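Local coordinates for glutamine amidotransferase domain-containing protein (Streptococcus mutans, PDB 3L7N) that probably acts as a glutamine amidotransferase, hydrolysing glutamine and passing its amide nitrogen to an acceptor that remains to be identified, at residues F5-T10 and M30-R35; D44-L49 and S83-V88; Y105-K110 and H143-G148; Y116-T121 and V139-G144. All coordinates share one frame; numbering follows the deposited sequence.

Interaction 1: residues F5-T10 and M30-R35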
loop_
_atom_site.group_PDB
_atom_site.type_symbol
_atom_site.label_atom_id
_atom_site.label_comp_id
_atom_site.label_asym_id
_atom_site.label_seq_id
_atom_site.Cartn_x
_atom_site.Cartn_y
_atom_site.Cartn_z
ATOM N N PHE A 5 4.700 0.718 11.900
ATOM C CA PHE A 5 4.464 1.418 10.615
ATOM C C PHE A 5 5.677 2.136 10.129
ATOM O O PHE A 5 6.387 2.817 10.919
ATOM C CB PHE A 5 3.407 2.457 10.781
ATOM C CG PHE A 5 2.016 1.914 10.873
ATOM C CD1 PHE A 5 1.206 1.806 9.721
ATOM C CD2 PHE A 5 1.494 1.525 12.087
ATOM C CE1 PHE A 5 -0.069 1.269 9.793
ATOM C CE2 PHE A 5 0.206 0.972 12.156
ATOM C CZ PHE A 5 -0.583 0.873 10.988
ATOM N N ILE A 6 5.909 2.088 8.826
ATOM C CA ILE A 6 6.936 2.925 8.218
ATOM C C ILE A 6 6.243 3.961 7.346
ATOM O O ILE A 6 5.434 3.607 6.492
ATOM C CB ILE A 6 7.928 2.075 7.316
ATOM C CG1 ILE A 6 8.486 0.900 8.067
ATOM C CG2 ILE A 6 9.007 2.941 6.739
ATOM C CD1 ILE A 6 9.451 1.261 9.011
ATOM N N LEU A 7 6.469 5.237 7.604
ATOM C CA LEU A 7 5.700 6.271 6.924
ATOM C C LEU A 7 6.643 7.230 6.197
ATOM O O LEU A 7 7.725 7.497 6.675
ATOM C CB LEU A 7 4.844 7.001 7.907
ATOM C CG LEU A 7 3.885 6.230 8.809
ATOM C CD1 LEU A 7 3.182 7.207 9.628
ATOM C CD2 LEU A 7 2.918 5.426 8.042
ATOM N N HIS A 8 6.268 7.660 5.005
ATOM C CA HIS A 8 7.221 8.275 4.107
ATOM C C HIS A 8 6.792 9.697 3.752
ATOM O O HIS A 8 7.481 10.385 3.008
ATOM C CB HIS A 8 7.334 7.479 2.775
ATOM C CG HIS A 8 7.702 6.033 2.935
ATOM N ND1 HIS A 8 6.791 5.012 2.717
ATOM C CD2 HIS A 8 8.913 5.430 3.069
ATOM C CE1 HIS A 8 7.405 3.845 2.834
ATOM N NE2 HIS A 8 8.693 4.068 3.048
ATOM N N GLU A 9 5.582 10.063 4.146
ATOM C CA GLU A 9 5.127 11.456 4.106
ATOM C C GLU A 9 3.780 11.666 4.816
ATOM O O GLU A 9 3.040 10.651 5.146
ATOM C CB GLU A 9 5.121 12.013 2.706
ATOM C CG GLU A 9 6.317 12.905 2.419
ATOM C CD GLU A 9 6.202 14.283 3.091
ATOM O OE1 GLU A 9 5.690 14.378 4.269
ATOM O OE2 GLU A 9 6.540 15.280 2.430
ATOM N N THR A 10 3.529 12.950 5.197
ATOM C CA THR A 10 2.323 13.384 6.010
ATOM C C THR A 10 1.063 13.034 5.248
ATOM O O THR A 10 0.111 12.524 5.830
ATOM C CB THR A 10 2.357 14.945 6.312
ATOM O OG1 THR A 10 2.568 15.646 5.119
ATOM C CG2 THR A 10 3.544 15.322 7.266
ATOM N N MET A 30 5.724 3.688 15.165
ATOM C CA MET A 30 5.884 4.207 13.824
ATOM C C MET A 30 7.279 4.731 13.557
ATOM O O MET A 30 7.986 5.065 14.471
ATOM C CB MET A 30 4.952 5.316 13.616
ATOM C CG MET A 30 3.589 4.942 13.487
ATOM S SD MET A 30 2.610 6.314 14.034
ATOM C CE MET A 30 1.254 6.207 12.963
ATOM N N THR A 31 7.644 4.890 12.293
ATOM C CA THR A 31 8.872 5.529 11.967
ATOM C C THR A 31 8.518 6.516 10.963
ATOM O O THR A 31 8.031 6.172 9.896
ATOM C CB THR A 31 9.910 4.511 11.351
ATOM O OG1 THR A 31 10.284 3.542 12.340
ATOM C CG2 THR A 31 11.146 5.226 10.881
ATOM N N LYS A 32 8.709 7.763 11.245
ATOM C CA LYS A 32 8.352 8.714 10.245
ATOM C C LYS A 32 9.610 9.161 9.477
ATOM O O LYS A 32 10.296 10.099 9.902
ATOM C CB LYS A 32 7.621 9.861 10.873
ATOM C CG LYS A 32 6.329 9.482 11.408
ATOM C CD LYS A 32 5.778 10.510 12.386
ATOM C CE LYS A 32 4.537 9.992 13.095
ATOM N NZ LYS A 32 4.073 10.898 14.121
ATOM N N VAL A 33 9.974 8.438 8.395
ATOM C CA VAL A 33 11.264 8.691 7.767
ATOM C C VAL A 33 11.437 10.112 7.268
ATOM O O VAL A 33 12.512 10.662 7.350
ATOM C CB VAL A 33 11.598 7.709 6.718
ATOM C CG1 VAL A 33 11.506 6.353 7.273
ATOM C CG2 VAL A 33 10.697 7.867 5.505
ATOM N N TYR A 34 10.343 10.737 6.846
ATOM C CA TYR A 34 10.370 12.126 6.411
ATOM C C TYR A 34 10.761 13.089 7.520
ATOM O O TYR A 34 11.045 14.282 7.234
ATOM C CB TYR A 34 9.000 12.548 5.767
ATOM C CG TYR A 34 7.830 12.359 6.667
ATOM C CD1 TYR A 34 7.325 13.416 7.419
ATOM C CD2 TYR A 34 7.223 11.109 6.799
ATOM C CE1 TYR A 34 6.270 13.238 8.285
ATOM C CE2 TYR A 34 6.165 10.920 7.651
ATOM C CZ TYR A 34 5.695 11.993 8.412
ATOM O OH TYR A 34 4.643 11.803 9.291
ATOM N N ARG A 35 10.739 12.625 8.787
ATOM C CA ARG A 35 11.130 13.480 9.932
ATOM C C ARG A 35 12.551 13.121 10.343
ATOM O O ARG A 35 12.989 13.376 11.506
ATOM C CB ARG A 35 10.168 13.265 11.114
ATOM C CG ARG A 35 8.772 13.916 10.944
ATOM C CD ARG A 35 8.018 13.830 12.252
ATOM N NE ARG A 35 8.551 14.777 13.219
ATOM C CZ ARG A 35 8.110 16.052 13.379
ATOM N NH1 ARG A 35 7.029 16.516 12.698
ATOM N NH2 ARG A 35 8.766 16.869 14.198
#
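The first beta-alpha-beta unit of the domain is joined here: F5, I6 and L7 of strand 2-7 pair in parallel with M30, T31 and K32 of strand 27-32, and helix 15-23 carries the chain between them. T31 serves two residues of its partner, as parallel pairing requires. Its N gives a hydrogen bond to F5 O (2.8 Å), and its O takes one from L7 N (2.9 Å). One more rung, V33 N to L7 O (3.0 Å), is made where the second strand has already turned into a short 3-10 segment.

F5, L7 and M30 share the face packed by helix 15-23. The unbranched chain of M30 spans two neighbours there, its CG lying 3.7 Å from F5 CB while its CE reaches L7 CD1 at 4.0 Å. I6 and T31, beta-branched residues suited to strands, lie alongside each other on the other face, where I6 also meets helix 70-82. Past the strand end V33 CG2 comes obliquely to the ring of H8 (3.9 Å from CD2), whose NE2 is hydrogen-bonded to E73 and ND1 to the carbonyl of G53.

Y34 closes this end. Its first torsion sets CG between the backbone N and the carbonyl carbon (chi1 57°), a setting that lays the ring against the chain at E9 and T10, with L7 O at its edge. E9 CA makes a CH-pi contact over one ring face, 3.9 Å from the centroid of Y34 and 28° off the normal, and T10 CG2 touches Y34 CE1 at 3.6 Å.

Interaction 2: residues D44-L49 and S83-V88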
loop_
_atom_site.group_PDB
_atom_site.type_symbol
_atom_site.label_atom_id
_atom_site.label_comp_id
_atom_site.label_asym_id
_atom_site.label_seq_id
_atom_site.Cartn_x
_atom_site.Cartn_y
_atom_site.Cartn_z
ATOM N N ASP A 44 12.974 -7.409 16.171
ATOM C CA ASP A 44 12.513 -8.057 17.448
ATOM C C ASP A 44 11.484 -7.251 18.184
ATOM O O ASP A 44 10.808 -7.767 19.135
ATOM C CB ASP A 44 13.712 -8.325 18.381
ATOM C CG ASP A 44 14.785 -9.272 17.722
ATOM O OD1 ASP A 44 14.378 -10.456 17.285
ATOM O OD2 ASP A 44 16.007 -8.804 17.580
ATOM N N ASP A 45 11.371 -5.985 17.804
ATOM C CA ASP A 45 10.421 -5.084 18.452
ATOM C C ASP A 45 9.014 -5.087 17.865
ATOM O O ASP A 45 8.146 -4.358 18.345
ATOM C CB ASP A 45 10.972 -3.651 18.531
ATOM C CG ASP A 45 12.321 -3.576 19.311
ATOM O OD1 ASP A 45 12.391 -4.117 20.464
ATOM O OD2 ASP A 45 13.328 -3.055 18.719
ATOM N N PHE A 46 8.771 -5.919 16.862
ATOM C CA PHE A 46 7.472 -5.971 16.279
ATOM C C PHE A 46 7.067 -7.385 15.750
ATOM O O PHE A 46 7.892 -8.285 15.646
ATOM C CB PHE A 46 7.305 -4.862 15.198
ATOM C CG PHE A 46 8.242 -5.002 14.031
ATOM C CD1 PHE A 46 7.989 -5.971 13.018
ATOM C CD2 PHE A 46 9.350 -4.186 13.912
ATOM C CE1 PHE A 46 8.822 -6.128 11.964
ATOM C CE2 PHE A 46 10.234 -4.326 12.823
ATOM C CZ PHE A 46 9.969 -5.316 11.849
ATOM N N ASP A 47 5.762 -7.549 15.516
ATOM C CA ASP A 47 5.173 -8.778 15.059
ATOM C C ASP A 47 4.706 -8.585 13.620
ATOM O O ASP A 47 4.605 -9.540 12.871
ATOM C CB ASP A 47 3.952 -9.111 15.910
ATOM C CG ASP A 47 4.307 -9.429 17.366
ATOM O OD1 ASP A 47 5.170 -10.342 17.616
ATOM O OD2 ASP A 47 3.658 -8.838 18.278
ATOM N N MET A 48 4.319 -7.362 13.273
ATOM C CA MET A 48 3.854 -7.088 11.958
ATOM C C MET A 48 4.382 -5.724 11.506
ATOM O O MET A 48 4.524 -4.832 12.314
ATOM C CB MET A 48 2.340 -7.101 11.951
ATOM C CG MET A 48 1.687 -6.538 10.731
ATOM S SD MET A 48 -0.124 -6.662 10.854
ATOM C CE MET A 48 -0.647 -6.150 9.222
ATOM N N LEU A 49 4.676 -5.583 10.207
ATOM C CA LEU A 49 5.335 -4.407 9.665
ATOM C C LEU A 49 4.438 -3.941 8.516
ATOM O O LEU A 49 4.117 -4.722 7.627
ATOM C CB LEU A 49 6.703 -4.807 9.110
ATOM C CG LEU A 49 7.548 -3.757 8.446
ATOM C CD1 LEU A 49 7.895 -2.619 9.415
ATOM C CD2 LEU A 49 8.825 -4.388 7.876
ATOM N N SER A 83 12.307 -13.676 9.105
ATOM C CA SER A 83 11.814 -14.196 10.429
ATOM C C SER A 83 10.336 -14.544 10.444
ATOM O O SER A 83 9.762 -14.763 11.489
ATOM C CB SER A 83 12.106 -13.237 11.559
ATOM O OG SER A 83 13.483 -13.068 11.731
ATOM N N GLU A 84 9.736 -14.614 9.290
ATOM C CA GLU A 84 8.337 -14.923 9.213
ATOM C C GLU A 84 7.436 -13.884 9.919
ATOM O O GLU A 84 6.316 -14.192 10.309
ATOM C CB GLU A 84 8.064 -16.285 9.777
ATOM C CG GLU A 84 8.241 -17.435 8.783
ATOM C CD GLU A 84 8.375 -18.796 9.513
ATOM O OE1 GLU A 84 7.353 -19.539 9.596
ATOM O OE2 GLU A 84 9.476 -19.067 10.088
ATOM N N LYS A 85 7.906 -12.647 10.014
ATOM C CA LYS A 85 7.006 -11.502 10.423
ATOM C C LYS A 85 5.861 -11.326 9.425
ATOM O O LYS A 85 6.077 -11.391 8.277
ATOM C CB LYS A 85 7.825 -10.195 10.476
ATOM C CG LYS A 85 8.957 -10.243 11.396
ATOM C CD LYS A 85 8.488 -10.380 12.787
ATOM C CE LYS A 85 9.672 -10.418 13.737
ATOM N NZ LYS A 85 9.263 -11.044 14.990
ATOM N N ILE A 86 4.678 -10.986 9.898
ATOM C CA ILE A 86 3.586 -10.493 9.000
ATOM C C ILE A 86 4.016 -9.192 8.393
ATOM O O ILE A 86 4.452 -8.337 9.114
ATOM C CB ILE A 86 2.344 -10.239 9.792
ATOM C CG1 ILE A 86 2.059 -11.446 10.698
ATOM C CG2 ILE A 86 1.188 -9.814 8.890
ATOM C CD1 ILE A 86 0.687 -11.524 11.231
ATOM N N ILE A 87 3.955 -9.049 7.046
ATOM C CA ILE A 87 4.325 -7.760 6.403
ATOM C C ILE A 87 3.213 -7.351 5.507
ATOM O O ILE A 87 2.615 -8.183 4.933
ATOM C CB ILE A 87 5.555 -7.903 5.576
ATOM C CG1 ILE A 87 6.645 -8.573 6.409
ATOM C CG2 ILE A 87 6.016 -6.527 5.058
ATOM C CD1 ILE A 87 7.927 -8.798 5.661
ATOM N N VAL A 88 2.884 -6.051 5.444
ATOM C CA VAL A 88 1.967 -5.522 4.391
ATOM C C VAL A 88 2.594 -4.229 3.810
ATOM O O VAL A 88 3.089 -3.408 4.586
ATOM C CB VAL A 88 0.606 -5.184 4.959
ATOM C CG1 VAL A 88 -0.276 -4.343 3.894
ATOM C CG2 VAL A 88 -0.090 -6.434 5.460
HETATM O O HOH W 1 11.760 -11.210 16.981
HETATM O O HOH W 2 6.888 -11.762 15.714
#
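K85 reaches across to F46 with the whole length of its side chain. A bend at chi2 (-65°) and an extended remainder lead NZ to F46 O, 3.1 Å away and nearly along the C=O axis, while CG passes obliquely by the ring at F46 CE1. The ammonium also holds two waters, one shared with D44 OD1 and the other with D47 OD1, so both carboxylates are linked to it indirectly. Outside the two segments, D47 has a salt bridge to R2. A lysine suits this place, its CG passing the ring and its amino group reaching the carbonyl and two waters.

M48 has CG anti to its backbone N (chi1 167°) and is extended beyond. It therefore runs across I86, with M48 CG 3.8 Å from I86 CG2, to end with its CE at V88 CG2 (3.8 Å). Helix 219-233 packs on this face. On the other, L49 and I87 meet loosely and both touch A80 of helix 70-82.

Between these two faces L49 N bonds to I86 O (3.0 Å) and V88 N to L49 O (2.8 Å), after a weak opening rung from I86 N to D47 O. This is the parallel pairing of a beta-alpha-beta unit in the amidotransferase core, whose strand 86-90 leads into a GxCxG turn consistent with a nucleophile elbow.

Interaction 3: residues Y105-K110 and H143-G148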
loop_
_atom_site.group_PDB
_atom_site.type_symbol
_atom_site.label_atom_id
_atom_site.label_comp_id
_atom_site.label_asym_id
_atom_site.label_seq_id
_atom_site.Cartn_x
_atom_site.Cartn_y
_atom_site.Cartn_z
ATOM N N TYR A 105 10.861 -2.768 -9.866
ATOM C CA TYR A 105 9.555 -2.188 -9.994
ATOM C C TYR A 105 9.319 -1.692 -11.374
ATOM O O TYR A 105 10.236 -1.460 -12.084
ATOM C CB TYR A 105 9.384 -1.068 -8.963
ATOM C CG TYR A 105 10.060 0.222 -9.295
ATOM C CD1 TYR A 105 9.389 1.222 -9.927
ATOM C CD2 TYR A 105 11.363 0.433 -8.976
ATOM C CE1 TYR A 105 9.983 2.358 -10.220
ATOM C CE2 TYR A 105 11.950 1.572 -9.286
ATOM C CZ TYR A 105 11.248 2.529 -9.895
ATOM O OH TYR A 105 11.838 3.676 -10.219
ATOM N N LEU A 106 8.070 -1.520 -11.752
ATOM C CA LEU A 106 7.754 -1.087 -13.149
ATOM C C LEU A 106 6.771 0.116 -13.182
ATOM O O LEU A 106 6.136 0.417 -12.192
ATOM C CB LEU A 106 7.151 -2.260 -13.948
ATOM C CG LEU A 106 7.899 -3.600 -13.996
ATOM C CD1 LEU A 106 6.951 -4.704 -14.398
ATOM C CD2 LEU A 106 9.129 -3.527 -14.972
ATOM N N HIS A 107 6.626 0.747 -14.359
ATOM C CA HIS A 107 5.562 1.707 -14.597
ATOM C C HIS A 107 4.264 0.987 -14.918
ATOM O O HIS A 107 4.282 -0.088 -15.458
ATOM C CB HIS A 107 5.931 2.667 -15.746
ATOM C CG HIS A 107 7.225 3.412 -15.531
ATOM N ND1 HIS A 107 8.307 3.292 -16.390
ATOM C CD2 HIS A 107 7.624 4.261 -14.540
ATOM C CE1 HIS A 107 9.311 4.045 -15.945
ATOM N NE2 HIS A 107 8.926 4.636 -14.822
ATOM N N SER A 108 3.130 1.590 -14.542
ATOM C CA SER A 108 1.808 0.974 -14.728
ATOM C C SER A 108 1.360 1.226 -16.169
ATOM O O SER A 108 1.641 2.268 -16.704
ATOM C CB SER A 108 0.816 1.594 -13.754
ATOM O OG SER A 108 -0.388 0.848 -13.678
ATOM N N PRO A 109 0.696 0.219 -16.824
ATOM C CA PRO A 109 0.073 0.488 -18.138
ATOM C C PRO A 109 -0.660 1.822 -18.118
ATOM O O PRO A 109 -0.355 2.716 -18.908
ATOM C CB PRO A 109 -0.962 -0.681 -18.298
ATOM C CG PRO A 109 -0.532 -1.749 -17.339
ATOM C CD PRO A 109 0.668 -1.210 -16.499
ATOM N N LYS A 110 -1.622 1.952 -17.199
ATOM C CA LYS A 110 -2.304 3.225 -16.980
ATOM C C LYS A 110 -2.112 3.775 -15.506
ATOM O O LYS A 110 -2.196 3.001 -14.492
ATOM C CB LYS A 110 -3.789 3.093 -17.359
ATOM C CG LYS A 110 -4.058 3.257 -18.907
ATOM C CD LYS A 110 -3.168 4.466 -19.549
ATOM C CE LYS A 110 -3.765 5.028 -20.936
ATOM N NZ LYS A 110 -4.411 6.438 -20.776
ATOM N N HIS A 143 -1.392 6.015 -8.146
ATOM C CA HIS A 143 -0.035 5.629 -8.601
ATOM C C HIS A 143 0.258 5.886 -10.031
ATOM O O HIS A 143 -0.616 6.102 -10.825
ATOM C CB HIS A 143 0.206 4.190 -8.349
ATOM C CG HIS A 143 -0.636 3.298 -9.183
ATOM N ND1 HIS A 143 -2.009 3.281 -9.092
ATOM C CD2 HIS A 143 -0.309 2.390 -10.128
ATOM C CE1 HIS A 143 -2.495 2.373 -9.916
ATOM N NE2 HIS A 143 -1.484 1.812 -10.553
ATOM N N GLY A 144 1.534 5.800 -10.350
ATOM C CA GLY A 144 2.003 5.826 -11.701
ATOM C C GLY A 144 2.816 4.593 -11.975
ATOM O O GLY A 144 2.980 4.202 -13.132
ATOM N N ASP A 145 3.299 3.947 -10.893
ATOM C CA ASP A 145 4.116 2.733 -10.993
ATOM C C ASP A 145 3.401 1.529 -10.352
ATOM O O ASP A 145 2.261 1.649 -9.901
ATOM C CB ASP A 145 5.448 2.949 -10.337
ATOM C CG ASP A 145 6.326 3.847 -11.116
ATOM O OD1 ASP A 145 6.001 4.163 -12.269
ATOM O OD2 ASP A 145 7.347 4.276 -10.576
ATOM N N MET A 146 4.042 0.363 -10.400
ATOM C CA MET A 146 3.502 -0.848 -9.788
ATOM C C MET A 146 4.660 -1.826 -9.420
ATOM O O MET A 146 5.807 -1.606 -9.796
ATOM C CB MET A 146 2.532 -1.531 -10.735
ATOM C CG MET A 146 3.251 -2.302 -11.962
ATOM S SD MET A 146 2.102 -3.112 -13.145
ATOM C CE MET A 146 3.281 -3.844 -14.223
ATOM N N PRO A 147 4.358 -2.880 -8.678
ATOM C CA PRO A 147 5.523 -3.651 -8.193
ATOM C C PRO A 147 6.067 -4.759 -9.193
ATOM O O PRO A 147 5.285 -5.367 -9.954
ATOM C CB PRO A 147 5.015 -4.279 -6.902
ATOM C CG PRO A 147 3.508 -4.135 -6.933
ATOM C CD PRO A 147 3.198 -2.974 -7.766
ATOM N N GLY A 148 7.397 -4.980 -9.177
ATOM C CA GLY A 148 8.007 -6.252 -9.664
ATOM C C GLY A 148 7.269 -7.509 -9.203
ATOM O O GLY A 148 6.756 -7.570 -8.101
#
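L106 and M146 form an antiparallel hydrogen-bonded pair, with L106 N giving to M146 O (3.0 Å) and M146 N giving to L106 O (2.8 Å). One further bond, from S108 N to G144 O (3.0 Å), extends the ladder to where the second chain turns a corner.

Apolar packing rests on M146. Its chain is extended beyond CG, and this flexible thioether meets two surfaces: CE lies 3.8 Å from L106 CD1, and SD lies 4.1 Å from P109 CD, the M146 and P109 side chains crossing at about a right angle.

Polar contacts lie at the two ends. D145 brings OD2 to the edge of the Y105 ring, near CE1, though the exact placement of the carboxylate is doubtful; the hydroxyl of Y105 is bonded to S59. At the other end S108 OG, anti to its backbone N (chi1 -167°), bridges the corner by giving a hydrogen bond to K110 O (2.9 Å) from above the carbonyl plane.

The short strand 145-146 is the outermost of the mixed sheet at this end and lies against strand 106-113, which pairs in turn with strand 136-143. Q95 of helix 92-100 touches D145 in the short strand and P147 just after it.

Interaction 4: residues Y116-T121 and V139-G144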
loop_
_atom_site.group_PDB
_atom_site.type_symbol
_atom_site.label_atom_id
_atom_site.label_comp_id
_atom_site.label_asym_id
_atom_site.label_seq_id
_atom_site.Cartn_x
_atom_site.Cartn_y
_atom_site.Cartn_z
ATOM N N TYR A 116 -11.590 3.103 -8.273
ATOM C CA TYR A 116 -11.909 2.182 -9.373
ATOM C C TYR A 116 -12.062 0.731 -8.916
ATOM O O TYR A 116 -11.655 0.363 -7.804
ATOM C CB TYR A 116 -10.909 2.302 -10.482
ATOM C CG TYR A 116 -10.872 3.666 -11.108
ATOM C CD1 TYR A 116 -11.836 4.055 -12.047
ATOM C CD2 TYR A 116 -9.871 4.567 -10.787
ATOM C CE1 TYR A 116 -11.794 5.306 -12.627
ATOM C CE2 TYR A 116 -9.797 5.808 -11.398
ATOM C CZ TYR A 116 -10.771 6.184 -12.295
ATOM O OH TYR A 116 -10.731 7.450 -12.852
ATOM N N LEU A 117 -12.765 -0.058 -9.717
ATOM C CA LEU A 117 -12.872 -1.463 -9.440
ATOM C C LEU A 117 -11.522 -2.087 -9.529
ATOM O O LEU A 117 -10.728 -1.751 -10.395
ATOM C CB LEU A 117 -13.828 -2.159 -10.430
ATOM C CG LEU A 117 -15.344 -2.086 -10.202
ATOM C CD1 LEU A 117 -16.067 -2.430 -11.530
ATOM C CD2 LEU A 117 -15.830 -3.032 -9.038
ATOM N N ILE A 118 -11.239 -2.937 -8.586
ATOM C CA ILE A 118 -10.262 -3.982 -8.762
ATOM C C ILE A 118 -11.074 -5.274 -8.813
ATOM O O ILE A 118 -12.275 -5.282 -8.394
ATOM C CB ILE A 118 -9.224 -4.044 -7.536
ATOM C CG1 ILE A 118 -9.968 -4.197 -6.217
ATOM C CG2 ILE A 118 -8.297 -2.777 -7.525
ATOM C CD1 ILE A 118 -9.293 -5.028 -5.244
ATOM N N SER A 119 -10.440 -6.358 -9.324
ATOM C CA SER A 119 -11.127 -7.631 -9.650
ATOM C C SER A 119 -10.244 -8.793 -9.258
ATOM O O SER A 119 -9.085 -8.877 -9.710
ATOM C CB SER A 119 -11.391 -7.714 -11.175
ATOM O OG SER A 119 -11.760 -6.457 -11.725
ATOM N N LEU A 120 -10.774 -9.728 -8.473
ATOM C CA LEU A 120 -9.959 -10.857 -8.039
ATOM C C LEU A 120 -9.522 -11.735 -9.203
ATOM O O LEU A 120 -10.303 -12.062 -10.087
ATOM C CB LEU A 120 -10.661 -11.711 -6.978
ATOM C CG LEU A 120 -11.171 -10.987 -5.747
ATOM C CD1 LEU A 120 -11.484 -11.948 -4.618
ATOM C CD2 LEU A 120 -10.169 -10.006 -5.323
ATOM N N THR A 121 -8.264 -12.081 -9.189
ATOM C CA THR A 121 -7.729 -13.103 -9.949
ATOM C C THR A 121 -8.314 -14.442 -9.492
ATOM O O THR A 121 -9.038 -14.507 -8.473
ATOM C CB THR A 121 -6.279 -13.120 -9.700
ATOM O OG1 THR A 121 -5.678 -12.044 -10.413
ATOM C CG2 THR A 121 -5.697 -14.344 -10.129
ATOM N N VAL A 139 -12.168 0.451 -4.922
ATOM C CA VAL A 139 -11.128 0.809 -3.964
ATOM C C VAL A 139 -10.385 2.017 -4.447
ATOM O O VAL A 139 -10.557 2.447 -5.630
ATOM C CB VAL A 139 -10.087 -0.383 -3.698
ATOM C CG1 VAL A 139 -10.799 -1.640 -3.218
ATOM C CG2 VAL A 139 -9.185 -0.633 -4.913
ATOM N N GLY A 140 -9.554 2.601 -3.569
ATOM C CA GLY A 140 -8.796 3.819 -3.924
ATOM C C GLY A 140 -7.516 3.538 -4.728
ATOM O O GLY A 140 -6.968 2.455 -4.657
ATOM N N HIS A 141 -7.054 4.522 -5.481
ATOM C CA HIS A 141 -5.851 4.368 -6.278
ATOM C C HIS A 141 -5.161 5.657 -6.295
ATOM O O HIS A 141 -5.812 6.699 -6.389
ATOM C CB HIS A 141 -6.192 3.973 -7.747
ATOM C CG HIS A 141 -6.863 2.668 -7.866
ATOM N ND1 HIS A 141 -8.226 2.521 -7.713
ATOM C CD2 HIS A 141 -6.364 1.427 -8.009
ATOM C CE1 HIS A 141 -8.536 1.237 -7.745
ATOM N NE2 HIS A 141 -7.420 0.548 -7.925
ATOM N N TRP A 142 -3.816 5.623 -6.239
ATOM C CA TRP A 142 -3.014 6.828 -6.446
ATOM C C TRP A 142 -1.562 6.552 -6.925
ATOM O O TRP A 142 -0.625 6.922 -6.245
ATOM C CB TRP A 142 -2.988 7.684 -5.186
ATOM C CG TRP A 142 -2.869 9.125 -5.475
ATOM C CD1 TRP A 142 -1.773 9.777 -5.983
ATOM C CD2 TRP A 142 -3.890 10.134 -5.280
ATOM N NE1 TRP A 142 -2.063 11.137 -6.147
ATOM C CE2 TRP A 142 -3.348 11.375 -5.719
ATOM C CE3 TRP A 142 -5.195 10.111 -4.756
ATOM C CZ2 TRP A 142 -4.054 12.574 -5.621
ATOM C CZ3 TRP A 142 -5.907 11.287 -4.710
ATOM C CH2 TRP A 142 -5.333 12.510 -5.135
ATOM N N HIS A 143 -1.392 6.015 -8.146
ATOM C CA HIS A 143 -0.035 5.629 -8.601
ATOM C C HIS A 143 0.258 5.886 -10.031
ATOM O O HIS A 143 -0.616 6.102 -10.825
ATOM C CB HIS A 143 0.206 4.190 -8.349
ATOM C CG HIS A 143 -0.636 3.298 -9.183
ATOM N ND1 HIS A 143 -2.009 3.281 -9.092
ATOM C CD2 HIS A 143 -0.309 2.390 -10.128
ATOM C CE1 HIS A 143 -2.495 2.373 -9.916
ATOM N NE2 HIS A 143 -1.484 1.812 -10.553
ATOM N N GLY A 144 1.534 5.800 -10.350
ATOM C CA GLY A 144 2.003 5.826 -11.701
ATOM C C GLY A 144 2.816 4.593 -11.975
ATOM O O GLY A 144 2.980 4.202 -13.132
#
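Strands 116-120 and 139-143 cross at 105°, yet Y116 and V139 still form an antiparallel hydrogen-bonded pair. Between these segments there is one bridge, since strand 116-120 continues its pairing with earlier residues, I118 with L137 and L120 with D135. Y116 N gives to V139 O (2.9 Å) with an N-H...O angle of 135°, whereas V139 N gives to Y116 O (2.9 Å) almost straight.

I118 and V139, both beta-branched and suited to strands, cross at about a right angle with their CG2 methyls in apolar contact. H141 has CG anti to its carbonyl carbon (chi1 -63°), a setting that carries the imidazole to Y116. The ring comes edge-on, with Y116 O near CE1 and I118 CG2 near NE2, both in the ring plane. The ring of Y116 in turn has H141 ND1 at its edge, and it stacks edge-to-face with Y206.

H141 suits this buried site because its flat ring fits edge-on and its ND1 makes a weak hydrogen bond with G114 O. Together with the two backbone bonds of Y116 and V139, this gives buried polar atoms partners, while I118 and V139 supply the apolar contact.

Overall arrangement
All four contacts belong to one mixed sheet, but to different parts of it. Interactions 1 and 2 are parallel pairings in successive beta-alpha-beta units; they touch through I6 CG1 and L49 CD1, since strands 2-7 and 48-51 are neighbours. Interactions 3 and 4 are antiparallel, share H143 and G144, and have centres about 12 Å apart; those of interactions 2 and 4 are about 26 Å apart, on opposite sides of the chain's centre. Interactions 2 and 4 are mostly buried, though interaction 2 adds a lysine whose amino group also holds waters. Interactions 1 and 3 are only partly buried, and in each a tyrosine ring meets an acidic residue, E9 or D145, near the end of the pairing.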